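Local coordinates for teichoic acid biosynthesis protein F (Staphylococcus epidermidis, PDB 3L7I), which belongs to the teichoic acid biosynthesis proteins and, in its modelled part, has the two-domain GT-B fold known from many glycosyltransferases, at residues Val404-Ala409 and Pro428-Lys433; Thr530-Pro535 and Ser610-Ile615; Ile579-His584 and Leu591-Tyr596. All blocks are in the same frame, centred on the assembly; numbering follows the deposited sequence.

Interaction 1: Val404-Ala409 and Pro428-Lys433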
ATOM      1  N   VAL A 404      -1.040   2.422  35.649  1.00 60.83           N
ATOM      2  CA  VAL A 404      -0.726   2.685  34.239  1.00 60.36           C
ATOM      3  C   VAL A 404      -1.166   4.068  33.743  1.00 59.46           C
ATOM      4  O   VAL A 404      -2.095   4.671  34.280  1.00 58.77           O
ATOM      5  CB  VAL A 404      -1.408   1.679  33.331  1.00 59.59           C
ATOM      6  CG1 VAL A 404      -1.011   0.287  33.717  1.00 60.60           C
ATOM      7  CG2 VAL A 404      -2.903   1.846  33.435  1.00 58.31           C
ATOM      8  N   LYS A 405      -0.518   4.545  32.683  1.00 59.58           N
ATOM      9  CA  LYS A 405      -0.881   5.816  32.051  1.00 58.95           C
ATOM     10  C   LYS A 405      -1.841   5.624  30.850  1.00 57.75           C
ATOM     11  O   LYS A 405      -1.711   4.682  30.052  1.00 57.69           O
ATOM     12  CB  LYS A 405       0.389   6.563  31.628  1.00 60.03           C
ATOM     13  CG  LYS A 405       0.152   7.907  30.991  1.00 59.74           C
ATOM     14  CD  LYS A 405       1.416   8.730  30.906  1.00 61.11           C
ATOM     15  CE  LYS A 405       1.113  10.147  30.416  1.00 61.02           C
ATOM     16  NZ  LYS A 405       2.341  10.872  29.986  1.00 62.45           N
ATOM     17  N   ARG A 406      -2.813   6.508  30.712  1.00 66.34           N
ATOM     18  CA  ARG A 406      -3.756   6.347  29.626  1.00 64.14           C
ATOM     19  C   ARG A 406      -3.064   6.374  28.278  1.00 63.66           C
ATOM     20  O   ARG A 406      -2.175   7.181  28.051  1.00 64.59           O
ATOM     21  CB  ARG A 406      -4.809   7.434  29.684  1.00 61.60           C
ATOM     22  CG  ARG A 406      -6.087   6.983  30.281  1.00 59.71           C
ATOM     23  CD  ARG A 406      -7.044   8.120  30.318  1.00 57.59           C
ATOM     24  NE  ARG A 406      -8.410   7.646  30.496  1.00 55.93           N
ATOM     25  CZ  ARG A 406      -9.421   7.989  29.710  1.00 54.91           C
ATOM     26  NH1 ARG A 406     -10.637   7.505  29.957  1.00 53.89           N
ATOM     27  NH2 ARG A 406      -9.214   8.831  28.701  1.00 55.33           N
ATOM     28  N   ASN A 407      -3.469   5.481  27.387  1.00 81.87           N
ATOM     29  CA  ASN A 407      -2.941   5.460  26.031  1.00 81.33           C
ATOM     30  C   ASN A 407      -1.521   4.983  25.877  1.00 82.75           C
ATOM     31  O   ASN A 407      -0.872   5.262  24.871  1.00 82.73           O
ATOM     32  CB  ASN A 407      -3.066   6.822  25.394  1.00 80.90           C
ATOM     33  CG  ASN A 407      -4.349   6.965  24.663  1.00 79.21           C
ATOM     34  OD1 ASN A 407      -4.388   6.815  23.427  1.00 78.41           O
ATOM     35  ND2 ASN A 407      -5.444   7.188  25.417  1.00 78.81           N
ATOM     36  N   SER A 408      -1.046   4.262  26.878  1.00 57.65           N
ATOM     37  CA  SER A 408       0.289   3.703  26.852  1.00 58.82           C
ATOM     38  C   SER A 408       0.183   2.206  26.637  1.00 58.85           C
ATOM     39  O   SER A 408      -0.901   1.619  26.743  1.00 58.04           O
ATOM     40  CB  SER A 408       1.031   4.031  28.147  1.00 59.74           C
ATOM     41  OG  SER A 408       0.401   3.418  29.245  1.00 59.46           O
ATOM     42  N   ALA A 409       1.301   1.580  26.299  1.00 59.91           N
ATOM     43  CA  ALA A 409       1.257   0.159  26.008  1.00 60.13           C
ATOM     44  C   ALA A 409       0.637  -0.582  27.201  1.00 60.05           C
ATOM     45  O   ALA A 409      -0.201  -1.476  27.030  1.00 59.58           O
ATOM     46  CB  ALA A 409       2.633  -0.345  25.705  1.00 61.54           C
ATOM     47  N   PRO A 428     -13.740   4.709  27.214  1.00 51.73           N
ATOM     48  CA  PRO A 428     -13.637   4.934  25.760  1.00 51.85           C
ATOM     49  C   PRO A 428     -14.111   3.757  24.900  1.00 51.96           C
ATOM     50  O   PRO A 428     -13.948   2.596  25.275  1.00 52.04           O
ATOM     51  CB  PRO A 428     -12.141   5.183  25.533  1.00 52.08           C
ATOM     52  CG  PRO A 428     -11.603   5.598  26.850  1.00 52.10           C
ATOM     53  CD  PRO A 428     -12.464   4.952  27.914  1.00 51.89           C
ATOM     54  N   LEU A 429     -14.686   4.062  23.741  1.00 52.13           N
ATOM     55  CA  LEU A 429     -15.140   3.017  22.832  1.00 52.38           C
ATOM     56  C   LEU A 429     -14.005   2.284  22.075  1.00 52.60           C
ATOM     57  O   LEU A 429     -14.192   1.151  21.633  1.00 52.86           O
ATOM     58  CB  LEU A 429     -16.169   3.576  21.867  1.00 52.68           C
ATOM     59  CG  LEU A 429     -17.482   3.905  22.551  1.00 52.67           C
ATOM     60  CD1 LEU A 429     -18.443   4.510  21.552  1.00 53.19           C
ATOM     61  CD2 LEU A 429     -18.083   2.660  23.187  1.00 52.69           C
ATOM     62  N   TYR A 430     -12.837   2.900  21.922  1.00 52.64           N
ATOM     63  CA  TYR A 430     -11.743   2.177  21.288  1.00 52.95           C
ATOM     64  C   TYR A 430     -11.222   1.037  22.179  1.00 53.01           C
ATOM     65  O   TYR A 430     -10.489   0.183  21.708  1.00 53.39           O
ATOM     66  CB  TYR A 430     -10.603   3.104  20.823  1.00 53.18           C
ATOM     67  CG  TYR A 430     -10.126   4.074  21.879  1.00 53.04           C
ATOM     68  CD1 TYR A 430      -9.239   3.668  22.873  1.00 53.10           C
ATOM     69  CD2 TYR A 430     -10.570   5.400  21.885  1.00 53.02           C
ATOM     70  CE1 TYR A 430      -8.801   4.557  23.836  1.00 53.11           C
ATOM     71  CE2 TYR A 430     -10.143   6.294  22.842  1.00 53.01           C
ATOM     72  CZ  TYR A 430      -9.263   5.870  23.825  1.00 53.04           C
ATOM     73  OH  TYR A 430      -8.842   6.756  24.803  1.00 53.17           O
ATOM     74  N   LEU A 431     -11.589   1.013  23.456  1.00 52.77           N
ATOM     75  CA  LEU A 431     -11.290  -0.160  24.282  1.00 53.04           C
ATOM     76  C   LEU A 431     -12.266  -1.290  23.956  1.00 53.26           C
ATOM     77  O   LEU A 431     -13.438  -1.037  23.663  1.00 53.09           O
ATOM     78  CB  LEU A 431     -11.305   0.189  25.768  1.00 52.89           C
ATOM     79  CG  LEU A 431     -10.021   0.900  26.184  1.00 53.03           C
ATOM     80  CD1 LEU A 431      -9.964   1.235  27.666  1.00 53.04           C
ATOM     81  CD2 LEU A 431      -8.853   0.023  25.798  1.00 53.64           C
ATOM     82  N   ASN A 432     -11.790  -2.528  23.981  1.00 53.82           N
ATOM     83  CA  ASN A 432     -12.600  -3.664  23.532  1.00 54.26           C
ATOM     84  C   ASN A 432     -13.150  -4.519  24.653  1.00 54.64           C
ATOM     85  O   ASN A 432     -12.421  -5.338  25.219  1.00 55.21           O
ATOM     86  CB  ASN A 432     -11.774  -4.576  22.624  1.00 54.88           C
ATOM     87  CG  ASN A 432     -11.478  -3.949  21.288  1.00 54.73           C
ATOM     88  OD1 ASN A 432     -12.355  -3.310  20.668  1.00 54.45           O
ATOM     89  ND2 ASN A 432     -10.238  -4.117  20.824  1.00 55.06           N
ATOM     90  N   LYS A 433     -14.431  -4.373  24.964  1.00 54.49           N
ATOM     91  CA  LYS A 433     -15.003  -5.181  26.038  1.00 54.99           C
ATOM     92  C   LYS A 433     -15.494  -6.522  25.515  1.00 55.89           C
ATOM     93  O   LYS A 433     -16.575  -6.613  24.921  1.00 56.03           O
ATOM     94  CB  LYS A 433     -16.124  -4.461  26.777  1.00 54.60           C
ATOM     95  CG  LYS A 433     -16.160  -4.882  28.222  1.00 54.98           C
ATOM     96  CD  LYS A 433     -17.527  -5.409  28.605  1.00 55.48           C
ATOM     97  CE  LYS A 433     -17.963  -6.615  27.782  1.00 56.33           C
ATOM     98  NZ  LYS A 433     -18.706  -7.586  28.622  1.00 57.32           N
TER
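Arg406 and Asn407 meet Pro428 and Tyr430 in a small surface contact, part packing, part weak hydrogen bond, between two turns of the first Rossmann-like domain of the GT-B fold. The first is a type II turn, Lys405 to Ser408, at the end of edge strand 402-405. The second is a type I turn from Pro428 to Leu431, in the loop between strands 418-423 and 438-441. Only 124 Å² is buried, both sides summed.

Arg406 bridges the gap with a side chain extended from CG to NE. Its NH1 comes up to the proline ring, 3.7 Å from Pro428 CD and nearly as close to CG, a packing contact. The charge itself is paired elsewhere: NE makes a salt bridge to Glu358. The single polar link across the contact is weak, Asn407 ND2 donating to Tyr430 OH at 3.5 Å. The bond is fairly straight, at 155°, with the amide plane turned 64° from the ring.

Tyr430 CG stands between the backbone N and the carbonyl carbon (chi1 50°). The ring thus folds back over its own turn, and Pro428 CB sits above one ring face, offset toward the rim. On the other turn, Lys405 O accepts hydrogen bonds from both Ser408 N and Ser408 OG, the latter at 2.6 Å.

Ser408 N-caps helix 409-417, with a weak bond from Tyr411 N to its OG. That helix touches both turns: Arg406 rests on Tyr411 and Tyr430 on Tyr412. From helix 336-344, Arg338 touches Asn407 and makes a cation-pi contact with Tyr430, while backbone bonds to Phe389 tie Val404 and Arg406 to strand 384-389.

Interaction 2: Thr530-Pro535 and Ser610-Ile615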
ATOM      1  N   THR A 530      -8.437  17.741  61.575  1.00 80.88           N
ATOM      2  CA  THR A 530      -7.143  18.378  61.824  1.00 82.32           C
ATOM      3  C   THR A 530      -6.302  18.435  60.553  1.00 81.48           C
ATOM      4  O   THR A 530      -5.408  19.280  60.435  1.00 81.80           O
ATOM      5  CB  THR A 530      -6.355  17.759  63.015  1.00 86.08           C
ATOM      6  OG1 THR A 530      -6.014  16.408  62.718  1.00 87.57           O
ATOM      7  CG2 THR A 530      -7.182  17.815  64.299  1.00 87.18           C
ATOM      8  N   HIS A 531      -6.604  17.556  59.599  1.00 80.55           N
ATOM      9  CA  HIS A 531      -5.957  17.616  58.301  1.00 79.70           C
ATOM     10  C   HIS A 531      -6.308  18.925  57.591  1.00 77.12           C
ATOM     11  O   HIS A 531      -5.433  19.568  57.017  1.00 78.84           O
ATOM     12  CB  HIS A 531      -6.337  16.413  57.448  1.00 79.51           C
ATOM     13  CG  HIS A 531      -5.710  16.420  56.085  1.00 81.78           C
ATOM     14  ND1 HIS A 531      -4.360  16.216  55.886  1.00 86.05           N
ATOM     15  CD2 HIS A 531      -6.251  16.613  54.857  1.00 78.48           C
ATOM     16  CE1 HIS A 531      -4.096  16.281  54.592  1.00 82.20           C
ATOM     17  NE2 HIS A 531      -5.224  16.519  53.947  1.00 77.75           N
ATOM     18  N   LEU A 532      -7.581  19.323  57.647  1.00 75.10           N
ATOM     19  CA  LEU A 532      -8.012  20.625  57.117  1.00 72.88           C
ATOM     20  C   LEU A 532      -7.669  21.848  58.004  1.00 73.29           C
ATOM     21  O   LEU A 532      -7.978  22.986  57.636  1.00 71.64           O
ATOM     22  CB  LEU A 532      -9.511  20.612  56.821  1.00 70.81           C
ATOM     23  CG  LEU A 532      -9.979  19.626  55.747  1.00 70.02           C
ATOM     24  CD1 LEU A 532     -11.465  19.318  55.877  1.00 68.87           C
ATOM     25  CD2 LEU A 532      -9.647  20.113  54.343  1.00 68.83           C
ATOM     26  N   ASN A 533      -7.033  21.605  59.153  1.00 75.66           N
ATOM     27  CA  ASN A 533      -6.648  22.660  60.101  1.00 76.49           C
ATOM     28  C   ASN A 533      -7.811  23.484  60.618  1.00 74.96           C
ATOM     29  O   ASN A 533      -7.711  24.695  60.808  1.00 74.37           O
ATOM     30  CB  ASN A 533      -5.580  23.565  59.504  1.00 76.50           C
ATOM     31  CG  ASN A 533      -4.420  22.777  58.930  1.00 79.87           C
ATOM     32  OD1 ASN A 533      -3.591  22.227  59.673  1.00 83.79           O
ATOM     33  ND2 ASN A 533      -4.360  22.699  57.594  1.00 80.44           N
ATOM     34  N   LEU A 534      -8.916  22.800  60.855  1.00 74.51           N
ATOM     35  CA  LEU A 534     -10.134  23.444  61.295  1.00 73.24           C
ATOM     36  C   LEU A 534     -10.110  23.745  62.798  1.00 75.20           C
ATOM     37  O   LEU A 534      -9.742  22.892  63.606  1.00 77.63           O
ATOM     38  CB  LEU A 534     -11.328  22.556  60.948  1.00 72.30           C
ATOM     39  CG  LEU A 534     -11.485  22.310  59.448  1.00 70.40           C
ATOM     40  CD1 LEU A 534     -12.637  21.370  59.148  1.00 69.76           C
ATOM     41  CD2 LEU A 534     -11.706  23.631  58.774  1.00 68.42           C
ATOM     42  N   PRO A 535     -10.483  24.976  63.170  1.00 85.10           N
ATOM     43  CA  PRO A 535     -10.806  25.369  64.544  1.00 85.54           C
ATOM     44  C   PRO A 535     -11.594  24.294  65.302  1.00 86.08           C
ATOM     45  O   PRO A 535     -12.313  23.507  64.690  1.00 84.88           O
ATOM     46  CB  PRO A 535     -11.676  26.601  64.332  1.00 82.57           C
ATOM     47  CG  PRO A 535     -11.090  27.232  63.103  1.00 81.95           C
ATOM     48  CD  PRO A 535     -10.517  26.124  62.251  1.00 83.30           C
ATOM     49  N   SER A 610     -16.712  12.386  50.483  1.00 60.27           N
ATOM     50  CA  SER A 610     -17.574  11.764  51.491  1.00 60.50           C
ATOM     51  C   SER A 610     -17.075  12.126  52.878  1.00 60.59           C
ATOM     52  O   SER A 610     -17.849  12.297  53.816  1.00 60.35           O
ATOM     53  CB  SER A 610     -17.576  10.251  51.336  1.00 62.13           C
ATOM     54  OG  SER A 610     -17.121   9.904  50.047  1.00 62.73           O
ATOM     55  N   GLU A 611     -15.760  12.234  52.990  1.00 61.21           N
ATOM     56  CA  GLU A 611     -15.150  12.706  54.215  1.00 61.50           C
ATOM     57  C   GLU A 611     -15.582  14.138  54.499  1.00 60.10           C
ATOM     58  O   GLU A 611     -15.869  14.482  55.641  1.00 60.17           O
ATOM     59  CB  GLU A 611     -13.624  12.584  54.148  1.00 62.70           C
ATOM     60  CG  GLU A 611     -13.154  11.141  54.045  1.00 65.12           C
ATOM     61  CD  GLU A 611     -11.660  10.998  54.104  1.00 68.67           C
ATOM     62  OE1 GLU A 611     -10.960  12.021  53.961  1.00 68.48           O
ATOM     63  OE2 GLU A 611     -11.181   9.857  54.290  1.00 72.12           O
ATOM     64  N   LEU A 612     -15.659  14.975  53.472  1.00 59.10           N
ATOM     65  CA  LEU A 612     -16.128  16.329  53.705  1.00 58.05           C
ATOM     66  C   LEU A 612     -17.583  16.326  54.231  1.00 57.55           C
ATOM     67  O   LEU A 612     -17.940  17.120  55.116  1.00 57.37           O
ATOM     68  CB  LEU A 612     -15.946  17.209  52.469  1.00 57.41           C
ATOM     69  CG  LEU A 612     -14.487  17.527  52.124  1.00 58.12           C
ATOM     70  CD1 LEU A 612     -14.356  18.342  50.827  1.00 57.81           C
ATOM     71  CD2 LEU A 612     -13.826  18.240  53.280  1.00 58.51           C
ATOM     72  N   PHE A 613     -18.422  15.419  53.733  1.00 57.63           N
ATOM     73  CA  PHE A 613     -19.784  15.350  54.269  1.00 57.52           C
ATOM     74  C   PHE A 613     -19.757  14.972  55.737  1.00 58.43           C
ATOM     75  O   PHE A 613     -20.419  15.608  56.558  1.00 58.38           O
ATOM     76  CB  PHE A 613     -20.676  14.358  53.506  1.00 57.82           C
ATOM     77  CG  PHE A 613     -20.925  14.733  52.083  1.00 57.21           C
ATOM     78  CD1 PHE A 613     -21.081  16.059  51.720  1.00 56.34           C
ATOM     79  CD2 PHE A 613     -21.014  13.763  51.112  1.00 57.81           C
ATOM     80  CE1 PHE A 613     -21.298  16.407  50.409  1.00 56.08           C
ATOM     81  CE2 PHE A 613     -21.238  14.108  49.803  1.00 57.54           C
ATOM     82  CZ  PHE A 613     -21.383  15.431  49.450  1.00 56.68           C
ATOM     83  N   LEU A 614     -19.002  13.921  56.057  1.00 59.53           N
ATOM     84  CA  LEU A 614     -18.958  13.372  57.414  1.00 60.83           C
ATOM     85  C   LEU A 614     -18.730  14.459  58.457  1.00 60.80           C
ATOM     86  O   LEU A 614     -19.366  14.473  59.498  1.00 61.52           O
ATOM     87  CB  LEU A 614     -17.865  12.319  57.540  1.00 62.22           C
ATOM     88  CG  LEU A 614     -18.239  10.903  57.119  1.00 63.27           C
ATOM     89  CD1 LEU A 614     -17.217   9.929  57.660  1.00 65.18           C
ATOM     90  CD2 LEU A 614     -19.628  10.536  57.625  1.00 63.63           C
ATOM     91  N   ILE A 615     -17.827  15.386  58.172  1.00 60.21           N
ATOM     92  CA  ILE A 615     -17.567  16.438  59.134  1.00 60.44           C
ATOM     93  C   ILE A 615     -18.459  17.683  58.961  1.00 59.41           C
ATOM     94  O   ILE A 615     -18.215  18.698  59.601  1.00 59.65           O
ATOM     95  CB  ILE A 615     -16.072  16.845  59.149  1.00 60.90           C
ATOM     96  CG1 ILE A 615     -15.710  17.578  57.857  1.00 59.73           C
ATOM     97  CG2 ILE A 615     -15.175  15.634  59.429  1.00 62.35           C
ATOM     98  CD1 ILE A 615     -14.313  18.195  57.858  1.00 60.33           C
TER
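Leu532 and Leu534 face Leu612 and Ile615 across the ends of two helices in the second Rossmann-like domain of the GT-B fold. Helix 522-531 runs out into a Schellman motif and then toward strand 539-543. Helix 609-614 stops just before Ile615 and leads to strand 618-621. Those two strands are parallel neighbours in the sheet, which is consistent with the two helix ends lying near each other.

The contact is purely apolar and small, 115 Å² in all, and is made by the ends of branched side chains. Leu532 points at the other helix and brings one methyl, CD1, against two partners. It crosses Leu612 at about a right angle, with Leu532 CD1 3.7 Å from Leu612 CD2. Against Ile615 the crossing is slanted. Leu534 comes in differently, running head-on toward Ile615 so that the two chains meet tip to tip.

Ile615 can serve both leucines because CG1 takes the position between its backbone N and carbonyl carbon (chi1 70°) and the chain then stretches out to CD1, its far end. Leu612 starts off beside the contact, yet its CD2 end comes near enough to touch Leu532.

The turn at Asn533, with left-handed backbone angles (phi 59°), ends the helix in the Schellman motif, and the leucines on either side of it both start out toward the other segment. Val603 and Tyr606 lie against Leu532 and Leu612, while Arg529 of helix 522-531 touches Ile615. Next to the apolar patch, Glu611 has its carboxylate held by the hydroxyls of Tyr524 and Tyr606.

Ile615 CD1 takes both leucines of the other segment, 3.6 Å from Leu532 CD1 and 3.8 Å from Leu534 CD1.

Interaction 3: Ile579-His584 and Leu591-Tyr596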
ATOM      1  N   ILE A 579     -16.822  27.732  57.232  1.00 59.57           N
ATOM      2  CA  ILE A 579     -17.511  27.289  56.012  1.00 58.39           C
ATOM      3  C   ILE A 579     -16.582  26.672  54.946  1.00 57.92           C
ATOM      4  O   ILE A 579     -15.586  27.294  54.543  1.00 58.55           O
ATOM      5  CB  ILE A 579     -18.362  28.425  55.406  1.00 58.58           C
ATOM      6  CG1 ILE A 579     -19.201  27.911  54.254  1.00 57.64           C
ATOM      7  CG2 ILE A 579     -17.495  29.599  54.958  1.00 59.49           C
ATOM      8  CD1 ILE A 579     -20.028  29.040  53.626  1.00 58.16           C
ATOM      9  N   LEU A 580     -16.883  25.446  54.511  1.00 57.11           N
ATOM     10  CA  LEU A 580     -16.052  24.793  53.486  1.00 56.94           C
ATOM     11  C   LEU A 580     -16.575  25.080  52.086  1.00 56.54           C
ATOM     12  O   LEU A 580     -17.726  24.749  51.776  1.00 55.97           O
ATOM     13  CB  LEU A 580     -15.979  23.285  53.710  1.00 56.70           C
ATOM     14  CG  LEU A 580     -15.629  22.834  55.125  1.00 57.31           C
ATOM     15  CD1 LEU A 580     -15.433  21.335  55.225  1.00 57.43           C
ATOM     16  CD2 LEU A 580     -14.388  23.572  55.572  1.00 58.33           C
ATOM     17  N   LEU A 581     -15.747  25.701  51.248  1.00 57.11           N
ATOM     18  CA  LEU A 581     -16.156  26.033  49.887  1.00 57.11           C
ATOM     19  C   LEU A 581     -15.658  24.976  48.893  1.00 57.12           C
ATOM     20  O   LEU A 581     -14.446  24.863  48.636  1.00 57.87           O
ATOM     21  CB  LEU A 581     -15.636  27.414  49.477  1.00 58.12           C
ATOM     22  CG  LEU A 581     -15.889  28.589  50.416  1.00 58.63           C
ATOM     23  CD1 LEU A 581     -15.267  29.865  49.873  1.00 59.97           C
ATOM     24  CD2 LEU A 581     -17.377  28.805  50.681  1.00 58.17           C
ATOM     25  N   ARG A 582     -16.587  24.205  48.335  1.00 56.57           N
ATOM     26  CA  ARG A 582     -16.250  23.219  47.327  1.00 56.84           C
ATOM     27  C   ARG A 582     -16.698  23.686  45.953  1.00 57.31           C
ATOM     28  O   ARG A 582     -17.841  23.469  45.560  1.00 57.02           O
ATOM     29  CB  ARG A 582     -16.890  21.875  47.669  1.00 56.30           C
ATOM     30  CG  ARG A 582     -16.735  20.835  46.563  1.00 56.82           C
ATOM     31  CD  ARG A 582     -16.415  19.450  47.098  1.00 56.96           C
ATOM     32  NE  ARG A 582     -14.982  19.235  47.096  1.00 57.84           N
ATOM     33  CZ  ARG A 582     -14.379  18.219  46.493  1.00 58.82           C
ATOM     34  NH1 ARG A 582     -15.087  17.281  45.870  1.00 59.00           N
ATOM     35  NH2 ARG A 582     -13.057  18.128  46.544  1.00 59.86           N
ATOM     36  N   MET A 583     -15.787  24.300  45.215  1.00 58.32           N
ATOM     37  CA  MET A 583     -16.112  24.920  43.935  1.00 59.17           C
ATOM     38  C   MET A 583     -15.517  24.184  42.746  1.00 60.44           C
ATOM     39  O   MET A 583     -14.590  23.405  42.904  1.00 62.28           O
ATOM     40  CB  MET A 583     -15.552  26.338  43.926  1.00 60.06           C
ATOM     41  CG  MET A 583     -15.525  26.967  45.301  1.00 59.49           C
ATOM     42  SD  MET A 583     -17.200  27.450  45.714  1.00 58.76           S
ATOM     43  CE  MET A 583     -17.325  28.931  44.706  1.00 60.31           C
ATOM     44  N   HIS A 584     -16.039  24.457  41.553  1.00 61.05           N
ATOM     45  CA  HIS A 584     -15.420  23.977  40.320  1.00 62.52           C
ATOM     46  C   HIS A 584     -13.963  24.407  40.364  1.00 63.56           C
ATOM     47  O   HIS A 584     -13.632  25.409  41.000  1.00 63.47           O
ATOM     48  CB  HIS A 584     -16.105  24.574  39.079  1.00 63.71           C
ATOM     49  CG  HIS A 584     -15.579  24.050  37.769  1.00 65.52           C
ATOM     50  ND1 HIS A 584     -14.543  24.652  37.086  1.00 67.30           N
ATOM     51  CD2 HIS A 584     -15.960  22.988  37.017  1.00 66.11           C
ATOM     52  CE1 HIS A 584     -14.304  23.980  35.973  1.00 68.91           C
ATOM     53  NE2 HIS A 584     -15.150  22.969  35.907  1.00 68.22           N
ATOM     54  N   LEU A 591     -10.857  32.433  43.213  1.00 71.78           N
ATOM     55  CA  LEU A 591     -11.260  32.927  44.524  1.00 69.15           C
ATOM     56  C   LEU A 591     -10.091  33.413  45.364  1.00 69.23           C
ATOM     57  O   LEU A 591      -9.244  32.610  45.744  1.00 69.02           O
ATOM     58  CB  LEU A 591     -11.869  31.769  45.311  1.00 66.14           C
ATOM     59  CG  LEU A 591     -13.347  31.752  45.659  1.00 64.71           C
ATOM     60  CD1 LEU A 591     -13.585  30.752  46.799  1.00 62.68           C
ATOM     61  CD2 LEU A 591     -13.789  33.165  46.028  1.00 65.64           C
ATOM     62  N   ASP A 592     -10.051  34.702  45.695  1.00 72.97           N
ATOM     63  CA  ASP A 592      -9.105  35.164  46.702  1.00 72.93           C
ATOM     64  C   ASP A 592      -9.770  35.183  48.065  1.00 70.74           C
ATOM     65  O   ASP A 592     -10.685  35.962  48.291  1.00 71.00           O
ATOM     66  CB  ASP A 592      -8.588  36.560  46.380  1.00 75.75           C
ATOM     67  CG  ASP A 592      -7.531  37.034  47.379  1.00 76.27           C
ATOM     68  OD1 ASP A 592      -6.790  36.174  47.925  1.00 75.54           O
ATOM     69  OD2 ASP A 592      -7.440  38.266  47.611  1.00 77.98           O
ATOM     70  N   LEU A 593      -9.302  34.330  48.976  1.00 69.59           N
ATOM     71  CA  LEU A 593      -9.904  34.227  50.310  1.00 68.57           C
ATOM     72  C   LEU A 593      -9.140  34.989  51.412  1.00 70.27           C
ATOM     73  O   LEU A 593      -9.321  34.707  52.592  1.00 69.77           O
ATOM     74  CB  LEU A 593     -10.094  32.758  50.727  1.00 66.65           C
ATOM     75  CG  LEU A 593     -11.164  31.972  49.993  1.00 64.87           C
ATOM     76  CD1 LEU A 593     -11.521  30.699  50.719  1.00 63.27           C
ATOM     77  CD2 LEU A 593     -12.389  32.838  49.809  1.00 64.76           C
ATOM     78  N   SER A 594      -8.296  35.943  51.036  1.00 72.52           N
ATOM     79  CA  SER A 594      -7.620  36.776  52.024  1.00 74.50           C
ATOM     80  C   SER A 594      -8.632  37.617  52.781  1.00 74.64           C
ATOM     81  O   SER A 594      -9.484  38.256  52.179  1.00 74.69           O
ATOM     82  CB  SER A 594      -6.643  37.697  51.329  1.00 77.14           C
ATOM     83  OG  SER A 594      -6.238  37.114  50.106  1.00 76.92           O
ATOM     84  N   GLY A 595      -8.538  37.627  54.102  1.00 75.00           N
ATOM     85  CA  GLY A 595      -9.519  38.299  54.926  1.00 75.26           C
ATOM     86  C   GLY A 595     -10.449  37.313  55.613  1.00 73.05           C
ATOM     87  O   GLY A 595     -11.198  37.688  56.512  1.00 73.37           O
ATOM     88  N   TYR A 596     -10.404  36.050  55.197  1.00 71.08           N
ATOM     89  CA  TYR A 596     -11.319  35.047  55.714  1.00 69.10           C
ATOM     90  C   TYR A 596     -10.581  33.834  56.252  1.00 68.51           C
ATOM     91  O   TYR A 596     -11.180  32.761  56.431  1.00 66.85           O
ATOM     92  CB  TYR A 596     -12.318  34.611  54.632  1.00 67.32           C
ATOM     93  CG  TYR A 596     -13.115  35.753  54.015  1.00 68.08           C
ATOM     94  CD1 TYR A 596     -13.899  36.590  54.807  1.00 69.01           C
ATOM     95  CD2 TYR A 596     -13.089  35.988  52.642  1.00 68.16           C
ATOM     96  CE1 TYR A 596     -14.620  37.625  54.264  1.00 70.02           C
ATOM     97  CE2 TYR A 596     -13.826  37.030  52.084  1.00 69.16           C
ATOM     98  CZ  TYR A 596     -14.585  37.845  52.909  1.00 70.10           C
ATOM     99  OH  TYR A 596     -15.319  38.877  52.370  1.00 71.40           O
TER
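Leu581 and Leu593 both carry CG opposite their carbonyl carbon (chi1 -51° and -70°), and from facing backbones this sends the two chains straight at each other, tip to tip. Leu581 CD1 ends 3.9 Å from Leu593 CD1, with Leu593 CD2 only slightly farther off. Leu591 arrives from another direction and crosses Leu581 at about a right angle. Its CD1 lies 3.6 Å from the same Leu581 CD1, so a single methyl from the strand end receives both leucines of the loop. No hydrogen bond joins the two segments, and the 128 Å² buried between them is apolar packing, with Met583 lying at its margin.

Past Leu593 the loop folds into a type II turn, closed by Tyr596 N donating to Leu593 O at 3.1 Å. Gly595 takes the third position with a positive phi of 105°, a place where glycine is common in type II turns. Before the turn, Asp592 OD1 accepts a weak bond from Ser594 N.

Leu562 packs against Leu581, and Leu566 of helix 566-573 against Leu593 and Tyr596. His584 N-caps the short helix 585-588 through ND1 and Leu586 N. Strand 577-581, this helix, the loop and strand 600-602 form a beta-alpha-beta crossover between adjacent parallel strands, the basic unit of the Rossmann-like domains of a GT-B fold.

Overall arrangement
Along the chain, interaction 1 comes first and is complete before the others begin; interaction 3 then falls between the two segments of interaction 2. Interaction 1 belongs to the seven-stranded parallel sheet, interactions 2 and 3 to the six-stranded one, so the set samples both halves of the GT-B architecture. Centres of interactions 1 and 2 are 35 Å apart, those of 1 and 3 37 Å, with no touch. Interactions 2 and 3, 15 Å apart between centres, pack directly: Leu580 meets Leu612, Leu534 and Ile615, and Leu612 CD1 approaches Arg582 NE at 3.9 Å. Strand 577-581 stands between them, Leu580 facing interaction 2 and Leu581 facing away from it into interaction 3.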